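PDB 5TTX: hydrogenase 2 maturation peptidase from Thaumarchaeota archaeon SCGC AB-539-E09, which probably acts as a maturation peptidase that trims a C-terminal peptide from the large subunit of a nickel-iron hydrogenase late in its assembly. Local coordinates for residues G26-D31 with E142-T147; T124-I129 with H148-L153. One frame throughout, in Å; residues are numbered along the deposited sequence.

How the contacts relate
Helix 141-158 is common to both contacts, which sit one after the other along it: its residues 142-147 meet helix 25-34 in contact 1, and the next turns, 148-153, meet strand 122-128 in contact 2. The two centres lie about 8 Å apart, on the same side of the chain's centre. They join directly where Val29 CG2 of contact 1 comes 3.8 Å from Ala150 CB of contact 2. A second junction puts Ala146 CB 3.8 Å from Cys128 SG, and Val143 CG2 rests 3.9 Å from the same sulfur. Together they join the C-terminal helix to a helix from early in the chain and to the central sheet; neither contact itself includes a bound metal or ligand.

Contact 1: G26-D31 with E142-T147; sequences GPRVVD and EVEAAT
Arg28 is the first residue of 26-31 to reach the C-terminal helix, and it does so at two levels. Near its root, CB lies 4.2 Å from Thr147 CG2, a loose methyl contact. Farther out, the chain bends at both chi2 and chi3 and carries the guanidinium toward Glu144, whose OE1 stands at the edge of the group, near its plane, 4.1 Å from Arg28 NH2. That is too long for a salt bridge, and the guanidinium and carboxylate planes are turned 89° apart, so the two charges are neighbours without the flat, paired geometry of a bidentate grip.

One residue on, Val29 makes the tighter contact. Its CG2 sits 3.8 Å from Thr147 CA and 4.0 Å from Thr147 CG2, the two side chains sliding past each other in opposite directions. Here the backbones are nearest, with Val29 CA and Thr147 CA 5.3 Å apart. Thr147 holds OG1 between its own N and carbonyl carbon (chi1 59°), which turns the hydroxyl back toward Glu144 O, although the modelled separation is too short to trust. Val29 continues onto Val151, while Asp31 forms a salt bridge with Arg18.

The helix segments cross at -44°, their axes 9.7 Å apart, beside the central sheet of the hydrogenase maturation protease fold, where Pro27 and Val30 touch strand 42-48. No hydrogen bond spans them: the buried part is carried by dispersion between valine and threonine, and the partly exposed Arg28 and Glu144 probably add a weak electrostatic attraction.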
loop_
_atom_site.group_PDB
_atom_site.type_symbol
_atom_site.label_atom_id
_atom_site.label_comp_id
_atom_site.label_asym_id
_atom_site.label_seq_id
_atom_site.Cartn_x
_atom_site.Cartn_y
_atom_site.Cartn_z
ATOM N N GLY A 26 -10.876 38.527 -26.030
ATOM C CA GLY A 26 -10.177 37.316 -26.430
ATOM C C GLY A 26 -10.511 36.853 -27.842
ATOM O O GLY A 26 -9.624 36.656 -28.676
ATOM N N PRO A 27 -11.803 36.640 -28.123
ATOM C CA PRO A 27 -12.201 36.263 -29.493
ATOM C C PRO A 27 -11.784 37.272 -30.535
ATOM O O PRO A 27 -11.497 36.887 -31.681
ATOM C CB PRO A 27 -13.731 36.163 -29.399
ATOM C CG PRO A 27 -14.001 35.770 -27.930
ATOM C CD PRO A 27 -12.901 36.476 -27.142
ATOM N N ARG A 28 -11.746 38.561 -30.181
ATOM C CA ARG A 28 -11.342 39.566 -31.155
ATOM C C ARG A 28 -9.831 39.516 -31.425
ATOM O O ARG A 28 -9.399 39.839 -32.533
ATOM C CB ARG A 28 -11.790 40.952 -30.688
ATOM C CG ARG A 28 -13.317 41.216 -30.840
ATOM C CD ARG A 28 -13.735 41.474 -32.307
ATOM N NE ARG A 28 -13.021 42.628 -32.818
ATOM C CZ ARG A 28 -13.490 43.874 -32.773
ATOM N NH1 ARG A 28 -14.700 44.128 -32.261
ATOM N NH2 ARG A 28 -12.743 44.864 -33.235
ATOM N N VAL A 29 -9.021 39.102 -30.443
ATOM C CA VAL A 29 -7.607 38.860 -30.719
ATOM C C VAL A 29 -7.459 37.680 -31.669
ATOM O O VAL A 29 -6.656 37.716 -32.608
ATOM C CB VAL A 29 -6.812 38.622 -29.419
ATOM C CG1 VAL A 29 -5.376 38.133 -29.773
ATOM C CG2 VAL A 29 -6.755 39.897 -28.550
ATOM N N VAL A 30 -8.239 36.622 -31.454
ATOM C CA VAL A 30 -8.205 35.497 -32.386
ATOM C C VAL A 30 -8.523 35.962 -33.802
ATOM O O VAL A 30 -7.880 35.523 -34.764
ATOM C CB VAL A 30 -9.159 34.386 -31.914
ATOM C CG1 VAL A 30 -9.298 33.289 -32.984
ATOM C CG2 VAL A 30 -8.629 33.808 -30.612
ATOM N N ASP A 31 -9.509 36.867 -33.956
ATOM C CA ASP A 31 -9.809 37.417 -35.277
ATOM C C ASP A 31 -8.576 38.060 -35.896
ATOM O O ASP A 31 -8.290 37.849 -37.080
ATOM C CB ASP A 31 -10.927 38.460 -35.206
ATOM C CG ASP A 31 -12.265 37.875 -34.823
ATOM O OD1 ASP A 31 -12.374 36.633 -34.688
ATOM O OD2 ASP A 31 -13.212 38.674 -34.662
ATOM N N GLU A 142 -10.411 51.539 -25.848
ATOM C CA GLU A 142 -9.248 51.028 -25.131
ATOM C C GLU A 142 -9.014 49.557 -25.428
ATOM O O GLU A 142 -7.879 49.141 -25.692
ATOM C CB GLU A 142 -9.403 51.233 -23.624
ATOM C CG GLU A 142 -9.405 52.689 -23.224
ATOM C CD GLU A 142 -10.830 53.214 -23.037
ATOM O OE1 GLU A 142 -11.046 53.986 -22.073
ATOM O OE2 GLU A 142 -11.728 52.850 -23.850
ATOM N N VAL A 143 -10.070 48.754 -25.395
ATOM C CA VAL A 143 -9.846 47.322 -25.489
ATOM C C VAL A 143 -9.581 46.924 -26.926
ATOM O O VAL A 143 -8.787 46.010 -27.190
ATOM C CB VAL A 143 -11.020 46.553 -24.867
ATOM C CG1 VAL A 143 -10.904 45.058 -25.156
ATOM C CG2 VAL A 143 -11.078 46.829 -23.343
ATOM N N GLU A 144 -10.173 47.641 -27.872
ATOM C CA GLU A 144 -9.764 47.490 -29.255
ATOM C C GLU A 144 -8.269 47.728 -29.411
ATOM O O GLU A 144 -7.579 46.962 -30.091
ATOM C CB GLU A 144 -10.537 48.444 -30.163
ATOM C CG GLU A 144 -9.789 48.641 -31.498
ATOM C CD GLU A 144 -10.663 48.537 -32.726
ATOM O OE1 GLU A 144 -11.871 48.872 -32.655
ATOM O OE2 GLU A 144 -10.118 48.131 -33.778
ATOM N N ALA A 145 -7.753 48.819 -28.834
ATOM C CA ALA A 145 -6.323 49.057 -28.978
ATOM C C ALA A 145 -5.528 47.965 -28.268
ATOM O O ALA A 145 -4.436 47.587 -28.725
ATOM C CB ALA A 145 -5.949 50.448 -28.471
ATOM N N ALA A 146 -6.097 47.392 -27.207
ATOM C CA ALA A 146 -5.389 46.365 -26.467
ATOM C C ALA A 146 -5.301 45.075 -27.259
ATOM O O ALA A 146 -4.376 44.277 -27.027
ATOM C CB ALA A 146 -6.061 46.119 -25.113
ATOM N N THR A 147 -6.249 44.838 -28.180
ATOM C CA THR A 147 -6.167 43.640 -29.005
ATOM C C THR A 147 -4.875 43.633 -29.817
ATOM O O THR A 147 -4.226 42.593 -29.954
ATOM C CB THR A 147 -7.375 43.512 -29.937
ATOM O OG1 THR A 147 -7.475 44.657 -30.788
ATOM C CG2 THR A 147 -8.658 43.340 -29.144
#

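Contact 2: T124-I129 with H148-L153; sequences TLIGCI and HAAVDL
No ring, amide or other flat side chain takes part where Ile126 meets Ala150 and Leu153; the contact is made between aliphatic branches. Ile126 rises from the face of strand 122-128 that helix 141-158 covers, and its two branches divide the work. The CG1 arm lies beside the backbone N (chi1 -67°) and runs on nearly extended (chi2 164°), so that CD1 reaches 4.0 Å from Leu153 CB. The short CG2 branch heads for the preceding turn of the helix and stops 4.4 Å from Ala150 CB. Leu153 leans over this pair obliquely, its CD1 standing 4.4 Å from Ile126 CD1 and an equal 4.4 Å from Ile126 CG2, across the fork between the branches.

At its edges strand 122-128 has two different neighbours. Parallel strand 63-69 bonds to it through Phe66 and Asp68, which pair with the backbone of Ile126, whereas antiparallel strand 79-83 bonds through Ser82 to Leu125. The strand thus stands next to the edge strand 79-83 of the mixed sheet of the hydrogenase maturation protease fold, strand order 2-1-3-5-4, and the chain runs on from strand 122-128 into its last helix. On the other face of the strand Leu125 packs on Arg98 of the second subunit.

Ala150 and Leu153, three residues apart, present adjacent turns to the sheet, and at the nearest point Ile126 CA and Ala150 CA are 7.4 Å apart, a spacing consistent with the small side chain of Ala150. Ile65 and Leu67 of strand 63-69 touch Ile126 from the neighbouring strand, and Phe25 of helix 25-34 touches both Ala150 and Cys128.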
loop_
_atom_site.group_PDB
_atom_site.type_symbol
_atom_site.label_atom_id
_atom_site.label_comp_id
_atom_site.label_asym_id
_atom_site.label_seq_id
_atom_site.Cartn_x
_atom_site.Cartn_y
_atom_site.Cartn_z
ATOM N N THR A 124 0.005 29.983 -20.569
ATOM C CA THR A 124 0.165 31.432 -20.487
ATOM C C THR A 124 -1.227 32.069 -20.569
ATOM O O THR A 124 -2.074 31.633 -21.354
ATOM C CB THR A 124 1.071 31.972 -21.606
ATOM O OG1 THR A 124 2.426 31.591 -21.371
ATOM C CG2 THR A 124 1.024 33.524 -21.702
ATOM N N LEU A 125 -1.477 33.076 -19.736
ATOM C CA LEU A 125 -2.784 33.721 -19.697
ATOM C C LEU A 125 -2.562 35.212 -19.858
ATOM O O LEU A 125 -1.714 35.796 -19.173
ATOM C CB LEU A 125 -3.563 33.437 -18.408
ATOM C CG LEU A 125 -3.991 32.004 -18.141
ATOM C CD1 LEU A 125 -2.997 31.331 -17.166
ATOM C CD2 LEU A 125 -5.369 31.992 -17.589
ATOM N N ILE A 126 -3.279 35.795 -20.812
ATOM C CA ILE A 126 -3.229 37.216 -21.093
ATOM C C ILE A 126 -4.627 37.764 -20.848
ATOM O O ILE A 126 -5.573 37.447 -21.591
ATOM C CB ILE A 126 -2.763 37.485 -22.530
ATOM C CG1 ILE A 126 -1.288 37.062 -22.686
ATOM C CG2 ILE A 126 -2.988 38.940 -22.894
ATOM C CD1 ILE A 126 -0.844 36.932 -24.143
ATOM N N GLY A 127 -4.769 38.560 -19.796
ATOM C CA GLY A 127 -6.036 39.172 -19.454
ATOM C C GLY A 127 -6.004 40.642 -19.822
ATOM O O GLY A 127 -4.941 41.276 -19.799
ATOM N N CYS A 128 -7.182 41.177 -20.151
ATOM C CA CYS A 128 -7.375 42.576 -20.496
ATOM C C CYS A 128 -8.406 43.213 -19.572
ATOM O O CYS A 128 -9.503 42.677 -19.400
ATOM C CB CYS A 128 -7.846 42.711 -21.947
ATOM S SG CYS A 128 -8.181 44.416 -22.391
ATOM N N ILE A 129 -8.057 44.341 -18.959
ATOM C CA ILE A 129 -9.030 45.039 -18.121
ATOM C C ILE A 129 -10.058 45.690 -19.035
ATOM O O ILE A 129 -9.677 46.476 -19.901
ATOM C CB ILE A 129 -8.376 46.090 -17.232
ATOM C CG1 ILE A 129 -7.342 45.418 -16.316
ATOM C CG2 ILE A 129 -9.467 46.861 -16.424
ATOM C CD1 ILE A 129 -6.634 46.394 -15.389
ATOM N N HIS A 148 -4.462 44.796 -30.324
ATOM C CA HIS A 148 -3.233 44.839 -31.109
ATOM C C HIS A 148 -2.019 44.609 -30.226
ATOM O O HIS A 148 -1.064 43.946 -30.640
ATOM C CB HIS A 148 -3.131 46.169 -31.868
ATOM C CG HIS A 148 -4.280 46.380 -32.794
ATOM N ND1 HIS A 148 -4.367 45.753 -34.018
ATOM C CD2 HIS A 148 -5.429 47.073 -32.642
ATOM C CE1 HIS A 148 -5.513 46.069 -34.590
ATOM N NE2 HIS A 148 -6.171 46.878 -33.782
ATOM N N ALA A 149 -2.048 45.137 -29.001
ATOM C CA ALA A 149 -0.972 44.882 -28.051
ATOM C C ALA A 149 -0.917 43.405 -27.669
ATOM O O ALA A 149 0.169 42.815 -27.573
ATOM C CB ALA A 149 -1.161 45.750 -26.807
ATOM N N ALA A 150 -2.080 42.792 -27.456
ATOM C CA ALA A 150 -2.102 41.381 -27.120
ATOM C C ALA A 150 -1.539 40.562 -28.265
ATOM O O ALA A 150 -0.817 39.586 -28.038
ATOM C CB ALA A 150 -3.527 40.939 -26.771
ATOM N N VAL A 151 -1.823 40.975 -29.505
ATOM C CA VAL A 151 -1.279 40.271 -30.664
ATOM C C VAL A 151 0.245 40.233 -30.582
ATOM O O VAL A 151 0.867 39.184 -30.759
ATOM C CB VAL A 151 -1.776 40.931 -31.965
ATOM C CG1 VAL A 151 -0.896 40.551 -33.182
ATOM C CG2 VAL A 151 -3.213 40.541 -32.222
ATOM N N ASP A 152 0.860 41.375 -30.267
ATOM C CA ASP A 152 2.306 41.408 -30.094
ATOM C C ASP A 152 2.763 40.471 -28.987
ATOM O O ASP A 152 3.782 39.779 -29.141
ATOM C CB ASP A 152 2.779 42.830 -29.809
ATOM C CG ASP A 152 2.609 43.748 -31.003
ATOM O OD1 ASP A 152 2.462 43.241 -32.148
ATOM O OD2 ASP A 152 2.624 44.981 -30.788
ATOM N N LEU A 153 2.038 40.442 -27.854
ATOM C CA LEU A 153 2.443 39.551 -26.769
ATOM C C LEU A 153 2.380 38.103 -27.216
ATOM O O LEU A 153 3.273 37.307 -26.909
ATOM C CB LEU A 153 1.559 39.741 -25.542
ATOM C CG LEU A 153 1.854 40.925 -24.646
ATOM C CD1 LEU A 153 0.909 40.899 -23.420
ATOM C CD2 LEU A 153 3.302 40.905 -24.229
#